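Local atomic coordinates of ATP phosphoribosyltransferase regulatory subunit (Thermotoga maritima, PDB entry 1USY), a protein that is probably required for the first step of histidine biosynthesis and may let histidine feed back on ATP phosphoribosyltransferase activity. Residues E33-N38 with G45-I50; F78-R81 with D86-A89. All blocks are in the same frame, centred on the assembly; numbering follows the deposited sequence.

In the fold
Both contacts lie on the same side of the chain's centre, in a fold related to class II aminoacyl-tRNA synthetases, with their own centres about 16 Å apart. Interaction 1 sets the loop after strand 29-32 against strand 47-50, the middle strand of the small antiparallel sheet 29-32, 47-50, 40-42; interaction 2 lies in the hairpin 71-83/86-98 of the large mixed sheet. Ile50, at the end of the first, joins them: its CD1 packs 3.5 Å from Tyr80 CD2 and 4.0 Å from Leu87 CD1. Both also touch the same neighbouring copy of the protein, where Phe48 packs on Leu87 of that copy. The histidine pocket, formed by Lys157, Leu159, Ile180, Ile184 and Tyr185, takes no residue from either contact.

Interaction 1 of 2, residues E33-N38 with G45-I50; sequences EEPAGN and GNLFSI
With chi1 at -87°, Leu47 sets CG opposite its own carbonyl carbon and beside its backbone N, and a nearly extended chi2 of 164° carries CD1 toward Pro35. Leu47 lies on 47-50, the central strand of a small antiparallel sheet; Pro35 lies in the loop that leads from strand 29-32 to strand 40-42. Leu47 CD1 lies 3.9 Å from Pro35 CG, an apolar contact between side chains that meet at a slant. Leucine suits the place because its methyl reaches the apolar proline ring; Arg43 of a neighbouring subunit, a different one from that met by interaction 2, packs on both.

Pro35 is the central residue of an inverse gamma turn, a tight reversal closed by Ala36 N on Glu34 O at 2.6 Å; its ring holds phi near the -68° found here, which suits this turn. Gly37 follows with a positive phi, easily reached without a CB; the next residue, Asn38, bonds through ND2 to Glu52 OE2. No direct hydrogen bond links the two segments. A water with further acceptors in reach bridges them instead, giving Asn38 O a possibly shared bond at 2.7 Å and accepting from Ile50 N at 2.8 Å.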
ATOM      1  N   GLU B  33       3.218   3.080 -14.474  1.00 41.36           N
ATOM      2  CA  GLU B  33       2.019   3.887 -14.733  1.00 45.37           C
ATOM      3  C   GLU B  33       0.729   3.091 -14.538  1.00 45.57           C
ATOM      4  O   GLU B  33      -0.345   3.662 -14.312  1.00 43.76           O
ATOM      5  CB  GLU B  33       2.069   4.483 -16.150  1.00 46.97           C
ATOM      6  N   GLU B  34       0.855   1.771 -14.639  1.00 48.23           N
ATOM      7  CA  GLU B  34      -0.285   0.868 -14.555  1.00 49.75           C
ATOM      8  C   GLU B  34      -0.010  -0.301 -13.616  1.00 45.90           C
ATOM      9  O   GLU B  34       1.088  -0.853 -13.619  1.00 44.71           O
ATOM     10  CB  GLU B  34      -0.679   0.366 -15.949  1.00 53.26           C
ATOM     11  CG  GLU B  34      -1.932   1.046 -16.504  1.00 61.56           C
ATOM     12  CD  GLU B  34      -2.565   0.267 -17.645  1.00 65.41           C
ATOM     13  OE1 GLU B  34      -3.471  -0.556 -17.390  1.00 68.66           O
ATOM     14  OE2 GLU B  34      -2.154   0.475 -18.806  1.00 68.21           O
ATOM     15  N   PRO B  35      -1.007  -0.673 -12.811  1.00 44.69           N
ATOM     16  CA  PRO B  35      -0.858  -1.776 -11.852  1.00 43.29           C
ATOM     17  C   PRO B  35      -0.708  -3.142 -12.529  1.00 43.47           C
ATOM     18  O   PRO B  35      -1.558  -4.010 -12.365  1.00 42.63           O
ATOM     19  CB  PRO B  35      -2.166  -1.716 -11.045  1.00 43.05           C
ATOM     20  CG  PRO B  35      -2.793  -0.392 -11.363  1.00 38.66           C
ATOM     21  CD  PRO B  35      -2.354  -0.069 -12.747  1.00 41.21           C
ATOM     22  N   ALA B  36       0.359  -3.325 -13.295  1.00 42.61           N
ATOM     23  CA  ALA B  36       0.654  -4.625 -13.879  1.00 44.38           C
ATOM     24  C   ALA B  36       1.436  -5.500 -12.886  1.00 43.83           C
ATOM     25  O   ALA B  36       2.296  -5.003 -12.147  1.00 44.06           O
ATOM     26  CB  ALA B  36       1.423  -4.468 -15.205  1.00 45.11           C
ATOM     27  N   GLY B  37       1.103  -6.792 -12.875  1.00 41.99           N
ATOM     28  CA  GLY B  37       1.769  -7.816 -12.081  1.00 36.30           C
ATOM     29  C   GLY B  37       2.188  -7.450 -10.670  1.00 32.92           C
ATOM     30  O   GLY B  37       1.404  -6.933  -9.869  1.00 28.58           O
ATOM     31  N   ASN B  38       3.445  -7.752 -10.368  1.00 31.27           N
ATOM     32  CA  ASN B  38       4.031  -7.416  -9.097  1.00 27.16           C
ATOM     33  C   ASN B  38       4.305  -5.930  -9.074  1.00 27.97           C
ATOM     34  O   ASN B  38       5.180  -5.422  -9.794  1.00 28.60           O
ATOM     35  CB  ASN B  38       5.311  -8.201  -8.897  1.00 29.92           C
ATOM     36  CG  ASN B  38       5.048  -9.652  -8.654  1.00 30.88           C
ATOM     37  OD1 ASN B  38       4.123 -10.000  -7.926  1.00 35.76           O
ATOM     38  ND2 ASN B  38       5.861 -10.520  -9.255  1.00 34.34           N
ATOM     39  N   GLY B  45       1.557   7.668  -3.300  1.00 23.70           N
ATOM     40  CA  GLY B  45       0.744   7.412  -4.475  1.00 20.06           C
ATOM     41  C   GLY B  45       1.455   6.703  -5.626  1.00 20.68           C
ATOM     42  O   GLY B  45       0.767   6.264  -6.561  1.00 16.06           O
ATOM     43  N   ASN B  46       2.796   6.585  -5.556  1.00 13.32           N
ATOM     44  CA  ASN B  46       3.591   6.030  -6.647  1.00 10.15           C
ATOM     45  C   ASN B  46       3.405   4.526  -6.720  1.00 14.81           C
ATOM     46  O   ASN B  46       3.311   3.865  -5.690  1.00 21.45           O
ATOM     47  CB  ASN B  46       5.099   6.320  -6.463  1.00 12.62           C
ATOM     48  CG  ASN B  46       5.430   7.814  -6.395  1.00 14.52           C
ATOM     49  OD1 ASN B  46       5.029   8.589  -7.273  1.00 16.17           O
ATOM     50  ND2 ASN B  46       6.171   8.224  -5.347  1.00  6.45           N
ATOM     51  N   LEU B  47       3.346   3.977  -7.929  1.00 14.11           N
ATOM     52  CA  LEU B  47       3.414   2.529  -8.115  1.00  9.80           C
ATOM     53  C   LEU B  47       4.783   2.208  -8.635  1.00  9.34           C
ATOM     54  O   LEU B  47       5.331   2.976  -9.408  1.00  6.62           O
ATOM     55  CB  LEU B  47       2.432   2.073  -9.163  1.00 11.60           C
ATOM     56  CG  LEU B  47       1.042   1.766  -8.667  1.00 20.79           C
ATOM     57  CD1 LEU B  47       0.128   1.722  -9.861  1.00 26.79           C
ATOM     58  CD2 LEU B  47       1.036   0.457  -7.964  1.00 25.95           C
ATOM     59  N   PHE B  48       5.332   1.065  -8.251  1.00  9.08           N
ATOM     60  CA  PHE B  48       6.656   0.703  -8.739  1.00 13.88           C
ATOM     61  C   PHE B  48       6.701  -0.730  -9.246  1.00 16.83           C
ATOM     62  O   PHE B  48       5.987  -1.586  -8.740  1.00 18.02           O
ATOM     63  CB  PHE B  48       7.721   0.897  -7.635  1.00 11.99           C
ATOM     64  CG  PHE B  48       7.978   2.345  -7.255  1.00  4.38           C
ATOM     65  CD1 PHE B  48       7.447   2.878  -6.099  1.00  4.51           C
ATOM     66  CD2 PHE B  48       8.782   3.158  -8.044  1.00  8.39           C
ATOM     67  CE1 PHE B  48       7.696   4.221  -5.732  1.00  8.97           C
ATOM     68  CE2 PHE B  48       9.028   4.485  -7.692  1.00  5.96           C
ATOM     69  CZ  PHE B  48       8.493   5.011  -6.525  1.00  3.35           C
ATOM     70  N   SER B  49       7.528  -0.976 -10.257  1.00 16.13           N
ATOM     71  CA  SER B  49       7.970  -2.324 -10.555  1.00 18.00           C
ATOM     72  C   SER B  49       9.347  -2.455  -9.990  1.00 19.69           C
ATOM     73  O   SER B  49      10.075  -1.464  -9.869  1.00 13.98           O
ATOM     74  CB  SER B  49       8.019  -2.624 -12.054  1.00 21.88           C
ATOM     75  OG  SER B  49       8.200  -1.438 -12.796  1.00 39.91           O
ATOM     76  N   ILE B  50       9.679  -3.691  -9.625  1.00 23.30           N
ATOM     77  CA  ILE B  50      10.986  -4.043  -9.097  1.00 24.03           C
ATOM     78  C   ILE B  50      11.645  -4.961 -10.102  1.00 26.96           C
ATOM     79  O   ILE B  50      10.968  -5.763 -10.750  1.00 28.12           O
ATOM     80  CB  ILE B  50      10.868  -4.700  -7.719  1.00 25.34           C
ATOM     81  CG1 ILE B  50      12.209  -4.630  -6.992  1.00 22.66           C
ATOM     82  CG2 ILE B  50      10.406  -6.133  -7.852  1.00 28.60           C
ATOM     83  CD1 ILE B  50      12.161  -4.969  -5.517  1.00 23.78           C
TER
HETATM   84  O   HOH W   1       7.786  -5.608 -10.368  1.00  9.54           O

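Interaction 2 of 2, residues F78-R81 with D86-A89; sequences FVYR and DLVA
Arg81 and Val88 form a hydrogen-bonded pair of the antiparallel hairpin 71-83/86-98, which by sequence order and fold probably corresponds to motif 2 of class II synthetases. Arg81 N donates to Val88 O at 2.6 Å, and Val88 N returns the bond to Arg81 O at 2.8 Å. On the face bearing these side chains, Val88 CG2 sits over the centre of the Arg81 guanidinium, a methyl against a flat cation, with CZ 3.3 Å away. A chi1 of 86° lifts CG of Arg81 between its N and carbonyl carbon, and the chain, extended from CG to NE, then crosses the valine at a slant, which brings the guanidinium face against CG2.

Tyr80 and Ala89, the adjoining non-hydrogen-bonded pair, point to the other face. Ala89 CB makes a CH-pi contact over the tyrosine ring, 4.0 Å from its centroid, and also touches Phe78 CD2 at 4.0 Å; alanine is small enough to fit between two aromatics. Leu87 CD2 comes in at the tyrosine's edge, near the ring plane.

Farther out, Ile50 packs on Tyr80 and Leu87, Tyr91 meets Phe78 edge-to-face, and Pro27 of a neighbouring subunit covers Ala89. The tyrosine hydroxyl bonds to Ala28 N of that subunit, so an otherwise apolar face places its buried polar group at the interface with a backbone partner.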
ATOM      1  N   PHE B  78      21.238  -7.088  -7.996  1.00 17.77           N
ATOM      2  CA  PHE B  78      20.219  -7.977  -7.552  1.00 19.70           C
ATOM      3  C   PHE B  78      19.095  -8.016  -8.560  1.00 24.05           C
ATOM      4  O   PHE B  78      18.786  -6.995  -9.161  1.00 17.72           O
ATOM      5  CB  PHE B  78      19.737  -7.528  -6.195  1.00 16.49           C
ATOM      6  CG  PHE B  78      20.725  -7.798  -5.104  1.00 15.45           C
ATOM      7  CD1 PHE B  78      21.428  -6.770  -4.513  1.00  9.82           C
ATOM      8  CD2 PHE B  78      20.986  -9.103  -4.700  1.00 15.24           C
ATOM      9  CE1 PHE B  78      22.373  -7.056  -3.500  1.00 16.84           C
ATOM     10  CE2 PHE B  78      21.912  -9.384  -3.688  1.00 13.80           C
ATOM     11  CZ  PHE B  78      22.600  -8.379  -3.096  1.00  9.66           C
ATOM     12  N   VAL B  79      18.548  -9.223  -8.788  1.00 24.66           N
ATOM     13  CA  VAL B  79      17.307  -9.436  -9.542  1.00 20.94           C
ATOM     14  C   VAL B  79      16.356 -10.044  -8.534  1.00 21.50           C
ATOM     15  O   VAL B  79      16.743 -10.948  -7.817  1.00 27.76           O
ATOM     16  CB  VAL B  79      17.542 -10.398 -10.702  1.00 27.17           C
ATOM     17  CG1 VAL B  79      16.243 -10.732 -11.422  1.00 20.67           C
ATOM     18  CG2 VAL B  79      18.575  -9.816 -11.657  1.00 19.55           C
ATOM     19  N   TYR B  80      15.144  -9.518  -8.417  1.00 20.12           N
ATOM     20  CA  TYR B  80      14.267  -9.877  -7.300  1.00 19.45           C
ATOM     21  C   TYR B  80      13.208 -10.809  -7.790  1.00 18.76           C
ATOM     22  O   TYR B  80      12.906 -10.818  -8.970  1.00 24.19           O
ATOM     23  CB  TYR B  80      13.597  -8.638  -6.702  1.00 17.92           C
ATOM     24  CG  TYR B  80      14.576  -7.639  -6.109  1.00 22.84           C
ATOM     25  CD1 TYR B  80      15.457  -6.913  -6.912  1.00 10.30           C
ATOM     26  CD2 TYR B  80      14.605  -7.413  -4.738  1.00 21.63           C
ATOM     27  CE1 TYR B  80      16.343  -5.998  -6.343  1.00 15.34           C
ATOM     28  CE2 TYR B  80      15.481  -6.514  -4.181  1.00 23.59           C
ATOM     29  CZ  TYR B  80      16.350  -5.807  -4.979  1.00 19.06           C
ATOM     30  OH  TYR B  80      17.209  -4.918  -4.366  1.00 21.97           O
ATOM     31  N   ARG B  81      12.646 -11.617  -6.904  1.00 22.12           N
ATOM     32  CA  ARG B  81      11.550 -12.513  -7.313  1.00 27.19           C
ATOM     33  C   ARG B  81      10.776 -12.977  -6.107  1.00 23.20           C
ATOM     34  O   ARG B  81      11.077 -12.597  -4.982  1.00 25.25           O
ATOM     35  CB  ARG B  81      12.037 -13.694  -8.183  1.00 24.10           C
ATOM     36  CG  ARG B  81      12.508 -14.863  -7.390  1.00 35.36           C
ATOM     37  CD  ARG B  81      13.375 -15.855  -8.119  1.00 42.01           C
ATOM     38  NE  ARG B  81      13.782 -16.902  -7.179  1.00 50.42           N
ATOM     39  CZ  ARG B  81      14.918 -16.895  -6.477  1.00 51.06           C
ATOM     40  NH1 ARG B  81      15.793 -15.912  -6.618  1.00 48.06           N
ATOM     41  NH2 ARG B  81      15.187 -17.890  -5.641  1.00 55.09           N
ATOM     42  N   ASP B  86       7.317 -14.434  -0.207  1.00 26.72           N
ATOM     43  CA  ASP B  86       8.423 -13.616   0.253  1.00 24.50           C
ATOM     44  C   ASP B  86       9.230 -13.118  -0.948  1.00 21.30           C
ATOM     45  O   ASP B  86       9.489 -13.858  -1.904  1.00 20.03           O
ATOM     46  CB  ASP B  86       9.340 -14.384   1.225  1.00 26.75           C
ATOM     47  CG  ASP B  86       8.576 -15.245   2.217  1.00 30.27           C
ATOM     48  OD1 ASP B  86       7.911 -14.694   3.127  1.00 32.22           O
ATOM     49  OD2 ASP B  86       8.607 -16.493   2.168  1.00 33.91           O
ATOM     50  N   LEU B  87       9.613 -11.847  -0.899  1.00 21.14           N
ATOM     51  CA  LEU B  87      10.503 -11.295  -1.912  1.00 21.27           C
ATOM     52  C   LEU B  87      11.939 -11.742  -1.626  1.00 18.55           C
ATOM     53  O   LEU B  87      12.459 -11.528  -0.541  1.00 23.18           O
ATOM     54  CB  LEU B  87      10.387  -9.773  -1.927  1.00 18.73           C
ATOM     55  CG  LEU B  87      10.529  -8.972  -3.208  1.00 12.29           C
ATOM     56  CD1 LEU B  87      10.520  -7.484  -2.815  1.00 11.73           C
ATOM     57  CD2 LEU B  87      11.828  -9.254  -3.812  1.00 23.67           C
ATOM     58  N   VAL B  88      12.553 -12.393  -2.589  1.00 11.74           N
ATOM     59  CA  VAL B  88      13.945 -12.765  -2.489  1.00 19.58           C
ATOM     60  C   VAL B  88      14.647 -12.144  -3.678  1.00 18.40           C
ATOM     61  O   VAL B  88      14.011 -11.782  -4.659  1.00 21.04           O
ATOM     62  CB  VAL B  88      14.203 -14.348  -2.490  1.00 21.77           C
ATOM     63  CG1 VAL B  88      13.262 -15.083  -1.582  1.00 18.36           C
ATOM     64  CG2 VAL B  88      14.143 -14.948  -3.896  1.00 23.39           C
ATOM     65  N   ALA B  89      15.966 -12.085  -3.588  1.00 19.52           N
ATOM     66  CA  ALA B  89      16.799 -11.435  -4.569  1.00 19.52           C
ATOM     67  C   ALA B  89      18.046 -12.282  -4.811  1.00 22.09           C
ATOM     68  O   ALA B  89      18.575 -12.898  -3.910  1.00 18.79           O
ATOM     69  CB  ALA B  89      17.168 -10.040  -4.068  1.00 16.91           C
TER